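Local coordinates for divalent-cation tolerance protein CutA (Thermotoga maritima, PDB 1O5J), which probably helps the cell to withstand heavy metals, possibly through copper binding, as a homotrimer, at residues 75-78 / 79-83. Residues are numbered along the deposited sequence; the frame is centred on the assembly and turned at random.
Sequences KELY and EELRK
Consecutive turns of helix 74-84 meet here through i to i+4 backbone bonds and a few side-chain touches, all local to one amphipathic helix lying on the antiparallel sheet. Glu79 N reaches Lys75 O at 3.0 Å and Leu81 N reaches Leu77 O at 2.9 Å, the latter nearly straight at 171°; the amides of Glu80 and Arg82 likewise bond to the carbonyl oxygens of Glu76 and Tyr78, but less straight. On the buried side, Leu77 CD1 comes alongside Leu81 CG at 4.3 Å, and the two leucines face helix 23-35 and strand 13-20. This is the ferredoxin-like fold of the CutA family, in which two helices cover one face of the sheet. Tyr78 stands beside them over strand 92-100, its OH hydrogen-bonded to Thr94, and also packs against Val100 of the second subunit. On the outer side Glu79 folds back along the preceding turn: chi1 of 66° tucks its CG in 3.2 Å from Glu76 O, and the extended chain carries Glu79 OE2 to 3.9 Å from Glu76 CA. Glu80 instead turns to a salt bridge with Lys36, while Arg82 forms one with Glu103 of the second subunit, tying this helix to the trimer interface.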
loop_
_atom_site.group_PDB
_atom_site.type_symbol
_atom_site.label_atom_id
_atom_site.label_comp_id
_atom_site.label_asym_id
_atom_site.label_seq_id
_atom_site.Cartn_x
_atom_site.Cartn_y
_atom_site.Cartn_z
ATOM N N LYS A 75 0.747 -1.128 -20.071
ATOM C CA LYS A 75 1.817 -0.662 -20.954
ATOM C C LYS A 75 1.662 0.849 -21.190
ATOM O O LYS A 75 2.584 1.630 -20.954
ATOM C CB LYS A 75 1.753 -1.436 -22.273
ATOM C CG LYS A 75 3.016 -1.390 -23.113
ATOM C CD LYS A 75 3.043 -2.498 -24.187
ATOM C CE LYS A 75 4.402 -3.239 -24.241
ATOM N NZ LYS A 75 4.857 -3.750 -22.871
ATOM N N GLU A 76 0.466 1.237 -21.644
ATOM C CA GLU A 76 0.138 2.623 -21.937
ATOM C C GLU A 76 0.339 3.476 -20.681
ATOM O O GLU A 76 0.891 4.564 -20.766
ATOM C CB GLU A 76 -1.307 2.759 -22.421
ATOM C CG GLU A 76 -1.602 2.176 -23.771
ATOM C CD GLU A 76 -3.101 2.165 -24.048
ATOM O OE1 GLU A 76 -3.785 1.194 -23.630
ATOM O OE2 GLU A 76 -3.589 3.118 -24.687
ATOM N N LEU A 77 -0.077 2.962 -19.526
ATOM C CA LEU A 77 0.088 3.659 -18.271
ATOM C C LEU A 77 1.539 3.913 -17.900
ATOM O O LEU A 77 1.891 5.031 -17.524
ATOM C CB LEU A 77 -0.635 2.918 -17.119
ATOM C CG LEU A 77 -0.477 3.448 -15.689
ATOM C CD1 LEU A 77 -0.906 4.854 -15.595
ATOM C CD2 LEU A 77 -1.309 2.617 -14.702
ATOM N N TYR A 78 2.376 2.883 -17.953
ATOM C CA TYR A 78 3.826 3.055 -17.731
ATOM C C TYR A 78 4.424 4.091 -18.692
ATOM O O TYR A 78 5.213 4.962 -18.282
ATOM C CB TYR A 78 4.586 1.724 -17.892
ATOM C CG TYR A 78 4.680 0.908 -16.626
ATOM C CD1 TYR A 78 3.548 0.358 -16.033
ATOM C CD2 TYR A 78 5.926 0.691 -16.002
ATOM C CE1 TYR A 78 3.647 -0.411 -14.845
ATOM C CE2 TYR A 78 6.032 -0.096 -14.855
ATOM C CZ TYR A 78 4.903 -0.614 -14.272
ATOM O OH TYR A 78 5.042 -1.358 -13.153
ATOM N N GLU A 79 4.094 3.982 -19.972
ATOM C CA GLU A 79 4.688 4.886 -20.953
ATOM C C GLU A 79 4.185 6.319 -20.747
ATOM O O GLU A 79 4.962 7.231 -20.808
ATOM C CB GLU A 79 4.572 4.359 -22.400
ATOM C CG GLU A 79 3.185 4.255 -22.981
ATOM C CD GLU A 79 3.167 3.582 -24.355
ATOM O OE1 GLU A 79 4.157 2.894 -24.705
ATOM O OE2 GLU A 79 2.156 3.748 -25.080
ATOM N N GLU A 80 2.925 6.507 -20.357
ATOM C CA GLU A 80 2.405 7.858 -20.044
ATOM C C GLU A 80 2.993 8.427 -18.744
ATOM O O GLU A 80 3.367 9.589 -18.681
ATOM C CB GLU A 80 0.888 7.836 -19.934
ATOM C CG GLU A 80 0.245 9.212 -19.845
ATOM C CD GLU A 80 0.215 9.938 -21.182
ATOM O OE1 GLU A 80 0.458 9.287 -22.206
ATOM O OE2 GLU A 80 -0.065 11.159 -21.215
ATOM N N LEU A 81 3.046 7.632 -17.689
ATOM C CA LEU A 81 3.687 8.088 -16.454
ATOM C C LEU A 81 5.141 8.435 -16.710
ATOM O O LEU A 81 5.636 9.389 -16.161
ATOM C CB LEU A 81 3.684 7.004 -15.386
ATOM C CG LEU A 81 2.589 7.043 -14.371
ATOM C CD1 LEU A 81 2.750 5.811 -13.486
ATOM C CD2 LEU A 81 2.655 8.361 -13.570
ATOM N N ARG A 82 5.806 7.637 -17.529
ATOM C CA ARG A 82 7.199 7.879 -17.909
ATOM C C ARG A 82 7.326 9.261 -18.558
ATOM O O ARG A 82 8.245 10.014 -18.268
ATOM C CB ARG A 82 7.658 6.828 -18.921
ATOM C CG ARG A 82 9.068 6.323 -18.782
ATOM C CD ARG A 82 10.135 7.294 -19.177
ATOM N NE ARG A 82 10.201 8.386 -18.211
ATOM C CZ ARG A 82 11.053 8.479 -17.184
ATOM N NH1 ARG A 82 10.949 9.546 -16.397
ATOM N NH2 ARG A 82 12.039 7.581 -16.991
ATOM N N LYS A 83 6.406 9.605 -19.446
ATOM C CA LYS A 83 6.545 10.864 -20.135
ATOM C C LYS A 83 6.194 12.071 -19.269
ATOM O O LYS A 83 6.771 13.143 -19.425
ATOM C CB LYS A 83 5.747 10.863 -21.432
ATOM C CG LYS A 83 4.356 11.403 -21.342
ATOM C CD LYS A 83 3.954 12.108 -22.603
ATOM C CE LYS A 83 2.464 12.374 -22.587
#